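Local coordinates for protein aminotransferase AspB (Helicobacter pylori 26695, PDB 3EZS) that probably acts as a pyridoxal 5'-phosphate-dependent aminotransferase, moving amino groups between amino acids and keto acids, at residues Phe76-Lys81 against Glu218-Val223; Phe143-Asn148 against Val158-Pro163. One frame throughout, in Å; residues are numbered along the deposited sequence. Where two conformers were deposited one is given.

Interaction 1: residues Phe76-Lys81 against Glu218-Val223; sequences FKIELK and EAFKNV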
ATOM      1  N   PHE A  76       3.304  25.983   8.076  1.00 41.51           N
ATOM      2  CA  PHE A  76       1.993  26.500   8.487  1.00 42.01           C
ATOM      3  C   PHE A  76       1.946  27.141   9.866  1.00 40.95           C
ATOM      4  O   PHE A  76       0.872  27.564  10.298  1.00 40.14           O
ATOM      5  CB  PHE A  76       0.926  25.388   8.369  1.00 42.08           C
ATOM      6  CG  PHE A  76       0.852  24.779   6.997  1.00 41.59           C
ATOM      7  CD1 PHE A  76       0.246  25.472   5.955  1.00 44.31           C
ATOM      8  CD2 PHE A  76       1.396  23.517   6.741  1.00 47.97           C
ATOM      9  CE1 PHE A  76       0.180  24.932   4.690  1.00 40.28           C
ATOM     10  CE2 PHE A  76       1.339  22.958   5.473  1.00 42.67           C
ATOM     11  CZ  PHE A  76       0.732  23.667   4.443  1.00 43.60           C
ATOM     12  N   LYS A  77       3.090  27.205  10.548  1.00 41.42           N
ATOM     13  CA  LYS A  77       3.198  27.793  11.903  1.00 41.21           C
ATOM     14  C   LYS A  77       2.327  27.091  12.943  1.00 41.44           C
ATOM     15  O   LYS A  77       1.859  27.709  13.900  1.00 41.29           O
ATOM     16  CB  LYS A  77       2.875  29.296  11.872  1.00 40.90           C
ATOM     17  CG  LYS A  77       3.535  30.082  10.731  1.00 48.51           C
ATOM     18  CD  LYS A  77       5.032  29.862  10.672  1.00 53.07           C
ATOM     19  N   ILE A  78       2.093  25.802  12.741  1.00 41.31           N
ATOM     20  CA  ILE A  78       1.296  24.995  13.650  1.00 39.84           C
ATOM     21  C   ILE A  78       2.203  23.883  14.159  1.00 40.55           C
ATOM     22  O   ILE A  78       2.928  23.268  13.380  1.00 40.84           O
ATOM     23  CB  ILE A  78       0.079  24.384  12.938  1.00 38.81           C
ATOM     24  CG1 ILE A  78      -0.972  25.458  12.675  1.00 40.72           C
ATOM     25  CG2 ILE A  78      -0.556  23.292  13.770  1.00 35.44           C
ATOM     26  CD1 ILE A  78      -2.096  24.981  11.777  1.00 45.59           C
ATOM     27  N   GLU A  79       2.165  23.631  15.464  1.00 41.42           N
ATOM     28  CA  GLU A  79       2.970  22.579  16.059  1.00 41.92           C
ATOM     29  C   GLU A  79       2.063  21.414  16.325  1.00 41.86           C
ATOM     30  O   GLU A  79       1.324  21.395  17.303  1.00 43.92           O
ATOM     31  CB  GLU A  79       3.633  23.075  17.339  1.00 43.63           C
ATOM     32  CG  GLU A  79       4.691  22.133  17.881  1.00 53.02           C
ATOM     33  CD  GLU A  79       5.770  22.858  18.691  1.00 64.65           C
ATOM     34  OE1 GLU A  79       5.479  23.920  19.291  1.00 67.89           O
ATOM     35  OE2 GLU A  79       6.919  22.360  18.709  1.00 69.37           O
ATOM     36  N   LEU A  80       2.094  20.447  15.424  1.00 41.70           N
ATOM     37  CA  LEU A  80       1.284  19.265  15.560  1.00 40.23           C
ATOM     38  C   LEU A  80       1.820  18.382  16.666  1.00 42.12           C
ATOM     39  O   LEU A  80       3.033  18.206  16.813  1.00 42.26           O
ATOM     40  CB  LEU A  80       1.247  18.478  14.260  1.00 39.77           C
ATOM     41  CG  LEU A  80       0.529  19.127  13.069  1.00 43.22           C
ATOM     42  CD1 LEU A  80       0.843  18.330  11.820  1.00 35.53           C
ATOM     43  CD2 LEU A  80      -1.009  19.263  13.296  1.00 39.77           C
ATOM     44  N   LYS A  81       0.891  17.837  17.453  1.00 41.90           N
ATOM     45  CA  LYS A  81       1.208  16.913  18.520  0.50 41.40           C
ATOM     46  C   LYS A  81       1.516  15.549  17.888  1.00 41.96           C
ATOM     47  O   LYS A  81       1.173  15.304  16.731  1.00 40.40           O
ATOM     48  CB  LYS A  81       0.044  16.851  19.514  0.50 40.71           C
ATOM     49  CG  LYS A  81      -0.179  18.205  20.194  0.50 44.06           C
ATOM     50  CD  LYS A  81      -1.436  18.282  21.016  0.50 41.44           C
ATOM     51  CE  LYS A  81      -1.586  19.674  21.626  0.50 39.03           C
ATOM     52  NZ  LYS A  81      -1.888  20.726  20.617  0.50 33.99           N
ATOM     53  N   GLU A 218      -8.919  24.058  17.804  1.00 42.51           N
ATOM     54  CA  GLU A 218      -7.502  23.788  17.971  1.00 43.33           C
ATOM     55  C   GLU A 218      -7.161  22.294  18.117  1.00 42.06           C
ATOM     56  O   GLU A 218      -6.010  21.897  17.931  1.00 45.27           O
ATOM     57  CB  GLU A 218      -7.020  24.616  19.168  1.00 44.24           C
ATOM     58  CG  GLU A 218      -5.529  24.621  19.410  1.00 56.73           C
ATOM     59  N   ALA A 219      -8.154  21.468  18.435  1.00 41.49           N
ATOM     60  CA  ALA A 219      -7.984  20.000  18.511  1.00 42.41           C
ATOM     61  C   ALA A 219      -8.206  19.329  17.150  1.00 41.40           C
ATOM     62  O   ALA A 219      -7.978  18.115  17.004  1.00 40.91           O
ATOM     63  CB  ALA A 219      -8.928  19.386  19.555  1.00 39.95           C
ATOM     64  N   PHE A 220      -8.643  20.121  16.165  1.00 40.28           N
ATOM     65  CA  PHE A 220      -8.881  19.656  14.799  1.00 39.69           C
ATOM     66  C   PHE A 220      -9.978  18.594  14.708  1.00 39.87           C
ATOM     67  O   PHE A 220      -9.910  17.704  13.861  1.00 38.77           O
ATOM     68  CB  PHE A 220      -7.586  19.140  14.150  1.00 39.72           C
ATOM     69  CG  PHE A 220      -6.403  20.036  14.364  1.00 39.04           C
ATOM     70  CD1 PHE A 220      -6.412  21.342  13.875  1.00 37.63           C
ATOM     71  CD2 PHE A 220      -5.264  19.567  15.025  1.00 37.73           C
ATOM     72  CE1 PHE A 220      -5.315  22.195  14.073  1.00 37.86           C
ATOM     73  CE2 PHE A 220      -4.152  20.406  15.212  1.00 39.47           C
ATOM     74  CZ  PHE A 220      -4.191  21.736  14.733  1.00 34.50           C
ATOM     75  N   LYS A 221     -10.968  18.690  15.596  1.00 40.13           N
ATOM     76  CA  LYS A 221     -12.124  17.793  15.604  1.00 41.97           C
ATOM     77  C   LYS A 221     -12.812  17.782  14.238  1.00 41.82           C
ATOM     78  O   LYS A 221     -13.074  18.858  13.670  1.00 42.81           O
ATOM     79  CB  LYS A 221     -13.139  18.236  16.661  1.00 41.31           C
ATOM     80  CG  LYS A 221     -14.413  17.390  16.714  1.00 46.10           C
ATOM     81  CD  LYS A 221     -15.296  17.786  17.901  1.00 48.21           C
ATOM     82  CE  LYS A 221     -16.554  16.904  18.035  1.00 54.57           C
ATOM     83  NZ  LYS A 221     -17.579  17.141  16.970  1.00 60.82           N
ATOM     84  N   ASN A 222     -13.084  16.568  13.736  1.00 39.39           N
ATOM     85  CA  ASN A 222     -13.721  16.316  12.441  1.00 40.76           C
ATOM     86  C   ASN A 222     -12.909  16.747  11.196  1.00 40.41           C
ATOM     87  O   ASN A 222     -13.410  16.634  10.068  1.00 38.62           O
ATOM     88  CB  ASN A 222     -15.110  16.978  12.370  1.00 40.30           C
ATOM     89  CG  ASN A 222     -16.152  16.269  13.209  1.00 43.13           C
ATOM     90  OD1 ASN A 222     -15.831  15.503  14.109  1.00 39.91           O
ATOM     91  ND2 ASN A 222     -17.416  16.511  12.889  1.00 33.86           N
ATOM     92  N   VAL A 223     -11.673  17.198  11.386  1.00 38.91           N
ATOM     93  CA  VAL A 223     -10.901  17.782  10.277  1.00 38.67           C
ATOM     94  C   VAL A 223      -9.522  17.143  10.091  1.00 38.84           C
ATOM     95  O   VAL A 223      -8.797  16.873  11.067  1.00 35.54           O
ATOM     96  CB  VAL A 223     -10.769  19.310  10.476  1.00 39.14           C
ATOM     97  CG1 VAL A 223      -9.937  19.960   9.362  1.00 34.79           C
ATOM     98  CG2 VAL A 223     -12.168  19.964  10.570  1.00 38.66           C
TER

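Interaction 2: residues Phe143-Asn148 against Val158-Pro163; sequences FTPSLN and VILNSP. With EDO (1,2-ethanediol), chain D; EDO (1,2-ethanediol), chain F.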
ATOM      1  N   PHE A 143     -15.556  29.524  -9.585  1.00 39.15           N
ATOM      2  CA  PHE A 143     -15.183  28.150  -9.219  1.00 39.63           C
ATOM      3  C   PHE A 143     -15.239  27.865  -7.714  1.00 40.12           C
ATOM      4  O   PHE A 143     -14.293  27.343  -7.127  1.00 40.57           O
ATOM      5  CB  PHE A 143     -13.803  27.816  -9.818  1.00 40.70           C
ATOM      6  CG  PHE A 143     -13.708  28.104 -11.302  1.00 43.01           C
ATOM      7  CD1 PHE A 143     -14.050  27.145 -12.236  1.00 43.89           C
ATOM      8  CD2 PHE A 143     -13.334  29.361 -11.757  1.00 42.43           C
ATOM      9  CE1 PHE A 143     -14.004  27.422 -13.596  1.00 41.09           C
ATOM     10  CE2 PHE A 143     -13.285  29.644 -13.116  1.00 41.32           C
ATOM     11  CZ  PHE A 143     -13.621  28.669 -14.038  1.00 32.54           C
ATOM     12  N   THR A 144     -16.382  28.187  -7.109  1.00 39.42           N
ATOM     13  CA  THR A 144     -16.583  27.997  -5.685  1.00 38.60           C
ATOM     14  C   THR A 144     -17.533  26.814  -5.391  1.00 39.73           C
ATOM     15  O   THR A 144     -18.671  26.788  -5.859  1.00 37.73           O
ATOM     16  CB  THR A 144     -17.153  29.251  -5.067  1.00 39.07           C
ATOM     17  OG1 THR A 144     -16.348  30.367  -5.456  1.00 38.97           O
ATOM     18  CG2 THR A 144     -17.211  29.138  -3.527  1.00 32.99           C
ATOM     19  N   PRO A 145     -17.071  25.845  -4.591  1.00 40.75           N
ATOM     20  CA  PRO A 145     -17.945  24.744  -4.268  1.00 40.88           C
ATOM     21  C   PRO A 145     -18.902  25.100  -3.134  1.00 40.67           C
ATOM     22  O   PRO A 145     -18.515  25.841  -2.219  1.00 41.32           O
ATOM     23  CB  PRO A 145     -16.980  23.666  -3.785  1.00 40.18           C
ATOM     24  CG  PRO A 145     -15.897  24.419  -3.135  1.00 42.84           C
ATOM     25  CD  PRO A 145     -15.764  25.724  -3.912  1.00 42.00           C
ATOM     26  N   SER A 146     -20.131  24.588  -3.199  1.00 38.72           N
ATOM     27  CA  SER A 146     -21.068  24.746  -2.080  1.00 40.66           C
ATOM     28  C   SER A 146     -22.071  23.598  -1.999  1.00 39.14           C
ATOM     29  O   SER A 146     -22.202  22.802  -2.911  1.00 39.23           O
ATOM     30  CB  SER A 146     -21.801  26.082  -2.133  1.00 41.89           C
ATOM     31  OG  SER A 146     -22.647  26.161  -3.250  1.00 43.42           O
ATOM     32  N   LEU A 147     -22.729  23.508  -0.856  1.00 40.85           N
ATOM     33  CA  LEU A 147     -23.795  22.545  -0.622  1.00 40.82           C
ATOM     34  C   LEU A 147     -24.967  23.331  -0.100  1.00 40.47           C
ATOM     35  O   LEU A 147     -24.778  24.366   0.533  1.00 40.20           O
ATOM     36  CB  LEU A 147     -23.379  21.509   0.425  1.00 41.81           C
ATOM     37  CG  LEU A 147     -22.285  20.504   0.064  1.00 38.25           C
ATOM     38  CD1 LEU A 147     -21.927  19.632   1.287  1.00 38.03           C
ATOM     39  CD2 LEU A 147     -22.692  19.621  -1.116  1.00 38.27           C
ATOM     40  N   ASN A 148     -26.182  22.863  -0.365  1.00 41.74           N
ATOM     41  CA  ASN A 148     -27.366  23.542   0.157  1.00 41.35           C
ATOM     42  C   ASN A 148     -27.636  22.999   1.561  1.00 42.91           C
ATOM     43  O   ASN A 148     -26.925  22.082   2.033  1.00 42.07           O
ATOM     44  CB  ASN A 148     -28.577  23.401  -0.781  1.00 41.55           C
ATOM     45  CG  ASN A 148     -29.077  21.976  -0.909  1.00 39.41           C
ATOM     46  OD1 ASN A 148     -28.958  21.173   0.014  1.00 39.50           O
ATOM     47  ND2 ASN A 148     -29.659  21.662  -2.062  1.00 40.82           N
ATOM     48  N   VAL A 158     -16.832  15.283   3.573  1.00 37.33           N
ATOM     49  CA  VAL A 158     -16.623  16.251   2.501  1.00 37.79           C
ATOM     50  C   VAL A 158     -15.121  16.314   2.208  1.00 38.48           C
ATOM     51  O   VAL A 158     -14.299  16.469   3.128  1.00 38.04           O
ATOM     52  CB  VAL A 158     -17.122  17.663   2.844  1.00 38.80           C
ATOM     53  CG1 VAL A 158     -16.776  18.638   1.689  1.00 33.20           C
ATOM     54  CG2 VAL A 158     -18.616  17.646   3.133  1.00 35.69           C
ATOM     55  N   ILE A 159     -14.784  16.171   0.932  1.00 38.18           N
ATOM     56  CA  ILE A 159     -13.402  16.238   0.465  1.00 38.77           C
ATOM     57  C   ILE A 159     -13.224  17.480  -0.383  1.00 38.65           C
ATOM     58  O   ILE A 159     -13.888  17.637  -1.402  1.00 37.91           O
ATOM     59  CB  ILE A 159     -13.026  15.036  -0.421  1.00 38.20           C
ATOM     60  CG1 ILE A 159     -13.240  13.714   0.317  1.00 39.77           C
ATOM     61  CG2 ILE A 159     -11.567  15.141  -0.873  1.00 40.64           C
ATOM     62  CD1 ILE A 159     -13.055  12.491  -0.555  1.00 39.02           C
ATOM     63  N   LEU A 160     -12.360  18.385   0.069  1.00 40.87           N
ATOM     64  CA  LEU A 160     -11.993  19.565  -0.691  1.00 40.90           C
ATOM     65  C   LEU A 160     -10.596  19.300  -1.250  1.00 41.76           C
ATOM     66  O   LEU A 160      -9.881  18.394  -0.776  1.00 42.00           O
ATOM     67  CB  LEU A 160     -11.973  20.816   0.187  1.00 41.39           C
ATOM     68  CG  LEU A 160     -13.262  21.175   0.942  1.00 40.23           C
ATOM     69  CD1 LEU A 160     -12.974  22.300   1.943  1.00 36.87           C
ATOM     70  CD2 LEU A 160     -14.414  21.540  -0.012  1.00 33.94           C
ATOM     71  N   ASN A 161     -10.223  20.082  -2.261  1.00 39.29           N
ATOM     72  CA  ASN A 161      -8.910  19.986  -2.878  1.00 40.19           C
ATOM     73  C   ASN A 161      -8.464  21.415  -3.172  1.00 40.72           C
ATOM     74  O   ASN A 161      -8.797  21.966  -4.226  1.00 40.15           O
ATOM     75  CB  ASN A 161      -8.992  19.149  -4.152  1.00 41.01           C
ATOM     76  CG  ASN A 161      -7.652  18.988  -4.862  1.00 41.86           C
ATOM     77  OD1 ASN A 161      -7.610  18.827  -6.093  1.00 38.30           O
ATOM     78  ND2 ASN A 161      -6.560  19.003  -4.100  1.00 39.99           N
ATOM     79  N   SER A 162      -7.708  22.001  -2.239  1.00 39.34           N
ATOM     80  CA  SER A 162      -7.273  23.390  -2.350  1.00 38.01           C
ATOM     81  C   SER A 162      -5.801  23.576  -1.968  1.00 39.42           C
ATOM     82  O   SER A 162      -5.446  23.366  -0.807  1.00 39.57           O
ATOM     83  CB  SER A 162      -8.142  24.241  -1.442  1.00 37.19           C
ATOM     84  OG  SER A 162      -7.805  25.595  -1.528  1.00 37.29           O
ATOM     85  N   PRO A 163      -4.941  24.009  -2.927  1.00 39.92           N
ATOM     86  CA  PRO A 163      -5.222  24.321  -4.344  1.00 39.27           C
ATOM     87  C   PRO A 163      -5.772  23.136  -5.124  1.00 38.93           C
ATOM     88  O   PRO A 163      -5.440  21.971  -4.840  1.00 38.41           O
ATOM     89  CB  PRO A 163      -3.860  24.774  -4.888  1.00 41.66           C
ATOM     90  CG  PRO A 163      -3.091  25.211  -3.667  1.00 38.82           C
ATOM     91  CD  PRO A 163      -3.540  24.299  -2.577  1.00 41.67           C
TER
HETATM   92  C1  EDO D 377     -11.563  24.676  -4.651  1.00 34.50           C
HETATM   93  O1  EDO D 377     -10.400  24.880  -3.832  1.00 33.43           O
HETATM   94  C2  EDO D 377     -12.407  23.570  -4.034  1.00 40.72           C
HETATM   95  O2  EDO D 377     -11.597  22.462  -3.684  1.00 38.17           O
HETATM   96  C1  EDO F 379      -4.106  15.540  -7.756  1.00 53.08           C
HETATM   97  O1  EDO F 379      -2.851  15.064  -7.240  1.00 56.54           O
HETATM   98  C2  EDO F 379      -5.116  15.649  -6.600  1.00 55.13           C
HETATM   99  O2  EDO F 379      -5.180  16.922  -5.961  1.00 59.28           O

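Interaction 1: residues Phe76-Lys81 against Glu218-Val223
The loop 76-81, leading from helix 62-76 to strand 85-88, runs past the turn that presents F220 in 218-223, which leads from helix 208-214 to strand 223-228 of the large-domain sheet; the two backbones stay well apart, with the CA atoms of I78 and E218, the nearest pair, separated by 9.9 Å. Side chains bridge that gap, chiefly the F220 ring. L80 meets it through CD2, which lies 3.9 Å from F220 CE2; the two side chains cross at about a right angle. I78 slides past F220 in the opposite sense and sets CG2 4.1 Å from F220 CZ, a branch that stands anti to its own backbone N. Both methyl groups approach the ring obliquely, at its far end. E218 O covers one face from within its own segment, 3.5 Å above the centre of the F220 ring.

F220 also opens a type II beta turn closed by V223 N and F220 O at 3.1 Å, with N222 at its third position taking a positive phi (65°). The backbone N of N222 is bonded to D246 and its ND2 to D187, fixing the turn to its surroundings. F72 lies against I78 and L80, while C212 touches F220. Contact between the segments is purely apolar and buried, consistent with shape and exclusion of water, not directional bonds, joining these loops.

Interaction 2: residues Phe143-Asn148 against Val158-Pro163
L147 and P145 turn their side chains onto V158 and L160, pairing L147 with V158 and P145 with L160 over one face of strand 157-160. L147 CD1 lies 4.3 Å from V158 CG2. The leucine has CD1 anti to CA (chi2 175°), so that this one methyl runs out to the valine. V158 has CG1 anti to the backbone N (chi1 176°), leaving CG2 beside that N and turned to the leucine. The second pair is looser, P145 CG standing 4.5 Å from L160 CD2, and L160 reaches the proline only with the end of its side chain. M135 of strand 131-136 touches all four residues.

The loop thus packs over one face of the mixed seven-stranded sheet of the large domain in fold type I pyridoxal-phosphate enzymes, at strand 157-160; I159 points to the other face, against Y121. Beyond the strand the chain leaves through N161 and S162, with a cis peptide bond before P163; the Asn-Pro motif that follows soon after is consistent with that of class I aminotransferases.

A 1,2-ethanediol, probably from the crystallisation liquor, sits beside this exit. Its O2 accepts a bond from N161 N at 3.1 Å and returns a weak one to N161 O, while its C2 lies 3.7 Å from P145 CG. In the N161 side chain OD1 takes a bond from N165 N and ND2 gives one to D193 O; a second 1,2-ethanediol adds only a weak bond to N161 ND2.

Overall arrangement
Interactions 1 and 2 lie in the same large domain, with centres 20 Å apart and nearest atoms about 7 Å apart, and do not touch. Along the chain interaction 2 is nested between the two segments of interaction 1. Both lie beside the mixed seven-stranded sheet, but at different places. Residues 76-81 lead to its outermost strand, 85-88, and 218-223 lead into strand 223-228, whereas 158-163 starts on strand 157-160, two places further across from 223-228, beyond strand 189-193. Interaction 1 joins two loops that each follow a helix, 137 residues apart at their closest ends; interaction 2 lays a loop against the sheet across a short excursion through helix 149-154.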